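Local coordinates for protein nucleotidyl transferase (PDB 6PLJ) that probably acts as a nucleotidyltransferase, transferring a nucleotide unit from a nucleoside triphosphate, probably in pseudomurein cell-wall synthesis, at residues G131-V136 / G171-A176; P138-R143 / P214-N219. All blocks are in the same frame, centred on the assembly; numbering follows the deposited sequence.

Contact 1 of 2, residues G131-V136 / G171-A176; sequences GDQPAV and GMPLAA. With EDO (1,2-ethanediol), chain B.
Gln133 reaches across to the backbone of Met172 with its side-chain amide: NE2 donates to Met172 O at 3.0 Å, with an N-H...O angle of 158°. The acceptor lies almost in the plane of the Gln133 amide, but the amide nitrogen stands well above the Met172 carbonyl plane, so the bond misses the lone-pair directions. An extended side chain delivers the amide here: CG is anti to the backbone N (chi1 -169°) and CD continues the line (chi2 179°). The same NE2 also donates to Glu216 O, and the two carbonyls together fix how the amide is turned. Its other end, OE1, rests against Met172 CB at 3.5 Å. Beyond CB the methionine bends off, its thioether leading away from Gln133.

Pro173 meets the glutamine at about a right angle, its CD 3.5 Å from Gln133 NE2. A cis peptide bond joins Met172 to Pro173, placing the carbonyl and the proline ring beside the same amide. Val136, closing the type I turn that begins at Gln133, comes in end-on with one methyl, CG2, 4.1 Å from Pro173 CD. Leu141 touches both Val136 and Pro173, while Leu156 packs on Gln133 and Pro173. At the Met172 backbone N, an ethanediol, probably from the crystallisation liquor, accepts a hydrogen bond through O1 at 3.0 Å.

The contact ties the loop after strand 125-130 to the entry of strand 174-177, its antiparallel neighbour in the central sheet. Asp132, one residue before Gln133, forms a salt bridge with Lys52. The Gly-Asp-Gln-Pro sequence at a strand's end is consistent with the aspartate-bearing loop that borders the nucleotide site in MobA-like NTP transferases.

Contact 2 of 2, residues P138-R143 / P214-N219; sequences PATLRR and PIELVN
The first turn of helix 138-147 meets the short 3-10 segment 214-217 here, and a buried hydroxyl-carboxylate pair makes the junction. Thr140 and Glu216 point at each other from opposite directions, and Thr140 OG1 donates to Glu216 OE1 at 2.8 Å, on the syn lone pair, the side of the second oxygen. The hydroxyl therefore sits in the mouth of the carboxylate, with OE2 also close, 2.9 Å from OG1. The Thr140 methyl, CG2, lies 3.5 Å from OE1 and adds an apolar flank.

In Thr140 the hydroxyl is anti to the carbonyl carbon (chi1 -64°), which turns it toward the 3-10 segment, and Glu216 carries its carboxylate out to meet it on a chain that is extended beyond CG. The main partner of OE2 is Ser137 OG, which is hydrogen-bonded to Thr140 OG1 as well, and Ser212 N donates to OE1. With Thr140 OG1 and Ser212 N at OE1 and Ser137 OG at OE2, these donors probably help the buried carboxylate to stay ionised. Arg143 NH1, 6.1 Å from OE2, is too far for a salt bridge but may add a little favourable field.

What results is an acid from a distant loop docked at the N-terminal turn of a helix, pinning the segment between strand 205-210 and helix 223-236 onto the Rossmann-like alpha/beta core of a MobA-like NTP transferase domain.

Overall arrangement
The centres of contacts 1 and 2 lie about 7 Å apart, and they touch directly, Glu216 packing on Ala135 and Val136 as well as meeting Gln133. Along the chain their segments alternate: 131-136, 138-143, 171-176, 214-219. The first two are nearly continuous, running from the loop after strand 125-130 into helix 138-147. The later two come from the start of strand 174-177 and from the loop before helix 223-236. Contact 1 is near the centre of the chain and contact 2 about 10 Å from it. Together they fasten a single strand-loop-helix unit to two later parts of the chain, linking the central mixed sheet with the C-terminal region.

Contact 1 of 2, residues G131-V136 / G171-A176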
loop_
_atom_site.group_PDB
_atom_site.type_symbol
_atom_site.label_atom_id
_atom_site.label_comp_id
_atom_site.label_asym_id
_atom_site.label_seq_id
_atom_site.Cartn_x
_atom_site.Cartn_y
_atom_site.Cartn_z
ATOM N N GLY A 131 1.800 -1.245 3.222
ATOM C CA GLY A 131 2.085 -2.422 4.032
ATOM C C GLY A 131 1.044 -2.688 5.107
ATOM O O GLY A 131 0.785 -3.838 5.435
ATOM N N ASP A 132 0.426 -1.623 5.614
ATOM C CA ASP A 132 -0.556 -1.695 6.693
ATOM C C ASP A 132 -1.999 -1.826 6.226
ATOM O O ASP A 132 -2.917 -1.581 7.000
ATOM C CB ASP A 132 -0.432 -0.485 7.631
ATOM C CG ASP A 132 -0.814 0.823 6.981
ATOM O OD1 ASP A 132 -1.253 0.845 5.806
ATOM O OD2 ASP A 132 -0.656 1.868 7.659
ATOM N N GLN A 133 -2.199 -2.237 4.980
ATOM C CA GLN A 133 -3.529 -2.416 4.421
ATOM C C GLN A 133 -3.637 -3.852 3.899
ATOM O O GLN A 133 -3.713 -4.096 2.681
ATOM C CB GLN A 133 -3.720 -1.368 3.339
ATOM C CG GLN A 133 -5.133 -1.206 2.816
ATOM C CD GLN A 133 -5.239 -0.117 1.763
ATOM O OE1 GLN A 133 -4.292 0.622 1.516
ATOM N NE2 GLN A 133 -6.397 -0.018 1.137
ATOM N N PRO A 134 -3.679 -4.823 4.823
ATOM C CA PRO A 134 -3.480 -6.222 4.451
ATOM C C PRO A 134 -4.720 -6.967 3.974
ATOM O O PRO A 134 -4.592 -8.129 3.618
ATOM C CB PRO A 134 -2.989 -6.848 5.758
ATOM C CG PRO A 134 -3.714 -6.075 6.793
ATOM C CD PRO A 134 -3.659 -4.663 6.290
ATOM N N ALA A 135 -5.892 -6.336 3.987
ATOM C CA ALA A 135 -7.122 -7.020 3.596
ATOM C C ALA A 135 -7.500 -6.806 2.143
ATOM O O ALA A 135 -8.573 -7.237 1.738
ATOM C CB ALA A 135 -8.275 -6.602 4.511
ATOM N N VAL A 136 -6.630 -6.194 1.335
ATOM C CA VAL A 136 -6.949 -6.046 -0.081
ATOM C C VAL A 136 -6.773 -7.414 -0.737
ATOM O O VAL A 136 -5.742 -8.052 -0.571
ATOM C CB VAL A 136 -6.080 -5.018 -0.831
ATOM C CG1 VAL A 136 -6.716 -4.730 -2.176
ATOM C CG2 VAL A 136 -5.950 -3.705 -0.076
ATOM N N GLY A 171 -6.737 6.569 -1.392
ATOM C CA GLY A 171 -5.306 6.746 -1.267
ATOM C C GLY A 171 -4.540 5.619 -1.874
ATOM O O GLY A 171 -3.856 5.811 -2.879
ATOM N N MET A 172 -4.667 4.448 -1.247
ATOM C CA MET A 172 -3.992 3.223 -1.663
ATOM C C MET A 172 -4.955 2.047 -1.641
ATOM O O MET A 172 -6.011 2.101 -1.004
ATOM C CB MET A 172 -2.848 2.908 -0.707
ATOM C CG MET A 172 -1.855 4.028 -0.531
ATOM S SD MET A 172 -0.864 4.126 -2.019
ATOM C CE MET A 172 0.451 3.023 -1.536
ATOM N N PRO A 173 -4.619 0.968 -2.349
ATOM C CA PRO A 173 -3.565 0.813 -3.364
ATOM C C PRO A 173 -3.927 1.568 -4.644
ATOM O O PRO A 173 -5.096 1.879 -4.889
ATOM C CB PRO A 173 -3.560 -0.681 -3.621
ATOM C CG PRO A 173 -4.946 -1.101 -3.336
ATOM C CD PRO A 173 -5.375 -0.284 -2.175
ATOM N N LEU A 174 -2.920 1.854 -5.452
ATOM C CA LEU A 174 -3.130 2.496 -6.743
ATOM C C LEU A 174 -2.136 1.903 -7.709
ATOM O O LEU A 174 -1.162 1.256 -7.299
ATOM C CB LEU A 174 -2.978 4.029 -6.648
ATOM C CG LEU A 174 -1.621 4.585 -6.208
ATOM C CD1 LEU A 174 -0.587 4.582 -7.333
ATOM C CD2 LEU A 174 -1.756 5.988 -5.630
ATOM N N ALA A 175 -2.374 2.109 -8.992
ATOM C CA ALA A 175 -1.394 1.718 -10.001
ATOM C C ALA A 175 -1.283 2.843 -11.005
ATOM O O ALA A 175 -2.259 3.530 -11.298
ATOM C CB ALA A 175 -1.772 0.419 -10.670
ATOM N N ALA A 176 -0.085 3.025 -11.539
ATOM C CA ALA A 176 0.153 4.090 -12.492
ATOM C C ALA A 176 1.396 3.789 -13.292
ATOM O O ALA A 176 2.233 2.997 -12.883
ATOM C CB ALA A 176 0.323 5.422 -11.773
HETATM C C1 EDO B . -6.965 3.613 1.912
HETATM O O1 EDO B . -5.842 4.438 1.530
HETATM C C2 EDO B . -8.229 4.449 1.884
HETATM O O2 EDO B . -8.107 5.468 2.883
#

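Contact 2 of 2, residues P138-R143 / P214-N219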
loop_
_atom_site.group_PDB
_atom_site.type_symbol
_atom_site.label_atom_id
_atom_site.label_comp_id
_atom_site.label_asym_id
_atom_site.label_seq_id
_atom_site.Cartn_x
_atom_site.Cartn_y
_atom_site.Cartn_z
ATOM N N PRO A 138 -6.122 -10.222 -3.685
ATOM C CA PRO A 138 -5.379 -10.314 -4.944
ATOM C C PRO A 138 -6.211 -9.911 -6.161
ATOM O O PRO A 138 -5.708 -9.212 -7.045
ATOM C CB PRO A 138 -4.996 -11.792 -5.013
ATOM C CG PRO A 138 -4.942 -12.228 -3.593
ATOM C CD PRO A 138 -6.011 -11.450 -2.883
ATOM N N ALA A 139 -7.480 -10.310 -6.197
ATOM C CA ALA A 139 -8.327 -9.981 -7.344
ATOM C C ALA A 139 -8.525 -8.474 -7.494
ATOM O O ALA A 139 -8.500 -7.945 -8.599
ATOM C CB ALA A 139 -9.669 -10.694 -7.237
ATOM N N THR A 140 -8.686 -7.774 -6.371
ATOM C CA THR A 140 -8.838 -6.329 -6.414
ATOM C C THR A 140 -7.540 -5.680 -6.884
ATOM O O THR A 140 -7.567 -4.783 -7.719
ATOM C CB THR A 140 -9.260 -5.784 -5.044
ATOM O OG1 THR A 140 -10.553 -6.311 -4.750
ATOM C CG2 THR A 140 -9.305 -4.280 -5.048
ATOM N N LEU A 141 -6.416 -6.129 -6.337
ATOM C CA LEU A 141 -5.102 -5.600 -6.743
ATOM C C LEU A 141 -4.868 -5.799 -8.239
ATOM O O LEU A 141 -4.391 -4.888 -8.928
ATOM C CB LEU A 141 -3.990 -6.275 -5.929
ATOM C CG LEU A 141 -3.956 -5.893 -4.448
ATOM C CD1 LEU A 141 -3.035 -6.795 -3.645
ATOM C CD2 LEU A 141 -3.554 -4.434 -4.261
ATOM N N ARG A 142 -5.228 -6.985 -8.724
ATOM C CA ARG A 142 -5.089 -7.303 -10.139
ATOM C C ARG A 142 -5.928 -6.361 -11.004
ATOM O O ARG A 142 -5.429 -5.843 -11.999
ATOM C CB ARG A 142 -5.471 -8.763 -10.390
ATOM C CG ARG A 142 -5.220 -9.252 -11.803
ATOM C CD ARG A 142 -5.753 -10.660 -11.950
ATOM N NE ARG A 142 -4.999 -11.637 -11.157
ATOM C CZ ARG A 142 -3.887 -12.267 -11.550
ATOM N NH1 ARG A 142 -3.339 -12.028 -12.743
ATOM N NH2 ARG A 142 -3.296 -13.137 -10.723
ATOM N N ARG A 143 -7.185 -6.126 -10.613
ATOM C CA ARG A 143 -8.074 -5.197 -11.324
ATOM C C ARG A 143 -7.502 -3.783 -11.353
ATOM O O ARG A 143 -7.554 -3.102 -12.382
ATOM C CB ARG A 143 -9.467 -5.174 -10.706
ATOM C CG ARG A 143 -10.354 -6.337 -11.114
ATOM C CD ARG A 143 -11.809 -6.109 -10.714
ATOM N NE ARG A 143 -12.038 -6.470 -9.316
ATOM C CZ ARG A 143 -12.189 -7.720 -8.863
ATOM N NH1 ARG A 143 -12.376 -7.932 -7.558
ATOM N NH2 ARG A 143 -12.147 -8.769 -9.693
ATOM N N PRO A 214 -15.686 -3.640 1.653
ATOM C CA PRO A 214 -15.120 -2.406 2.235
ATOM C C PRO A 214 -13.921 -2.590 3.163
ATOM O O PRO A 214 -13.145 -1.655 3.342
ATOM C CB PRO A 214 -16.300 -1.818 3.008
ATOM C CG PRO A 214 -17.466 -2.255 2.198
ATOM C CD PRO A 214 -17.155 -3.665 1.798
ATOM N N ILE A 215 -13.763 -3.776 3.734
ATOM C CA ILE A 215 -12.597 -4.083 4.561
ATOM C C ILE A 215 -11.289 -3.821 3.785
ATOM O O ILE A 215 -10.260 -3.501 4.380
ATOM C CB ILE A 215 -12.655 -5.539 5.073
ATOM C CG1 ILE A 215 -11.658 -5.751 6.229
ATOM C CG2 ILE A 215 -12.447 -6.538 3.945
ATOM C CD1 ILE A 215 -12.016 -4.993 7.475
ATOM N N GLU A 216 -11.334 -3.943 2.467
ATOM C CA GLU A 216 -10.138 -3.706 1.642
ATOM C C GLU A 216 -9.585 -2.287 1.772
ATOM O O GLU A 216 -8.379 -2.079 1.599
ATOM C CB GLU A 216 -10.430 -4.022 0.171
ATOM C CG GLU A 216 -10.781 -5.483 -0.069
ATOM C CD GLU A 216 -10.865 -5.839 -1.541
ATOM O OE1 GLU A 216 -11.321 -5.004 -2.337
ATOM O OE2 GLU A 216 -10.473 -6.976 -1.885
ATOM N N LEU A 217 -10.444 -1.333 2.121
ATOM C CA LEU A 217 -10.042 0.064 2.289
ATOM C C LEU A 217 -9.390 0.359 3.635
ATOM O O LEU A 217 -8.896 1.465 3.838
ATOM C CB LEU A 217 -11.266 0.971 2.126
ATOM C CG LEU A 217 -11.769 1.102 0.695
ATOM C CD1 LEU A 217 -13.276 1.330 0.641
ATOM C CD2 LEU A 217 -11.021 2.222 -0.010
ATOM N N VAL A 218 -9.403 -0.597 4.557
ATOM C CA VAL A 218 -8.952 -0.335 5.915
ATOM C C VAL A 218 -7.444 -0.419 6.034
ATOM O O VAL A 218 -6.859 -1.492 5.894
ATOM C CB VAL A 218 -9.607 -1.306 6.922
ATOM C CG1 VAL A 218 -9.088 -1.057 8.343
ATOM C CG2 VAL A 218 -11.129 -1.164 6.884
ATOM N N ASN A 219 -6.815 0.722 6.283
ATOM C CA ASN A 219 -5.413 0.751 6.697
ATOM C C ASN A 219 -5.388 0.777 8.219
ATOM O O ASN A 219 -6.257 1.389 8.853
ATOM C CB ASN A 219 -4.683 1.973 6.134
ATOM C CG ASN A 219 -5.388 3.280 6.476
ATOM O OD1 ASN A 219 -6.534 3.467 6.103
ATOM N ND2 ASN A 219 -4.734 4.152 7.215
#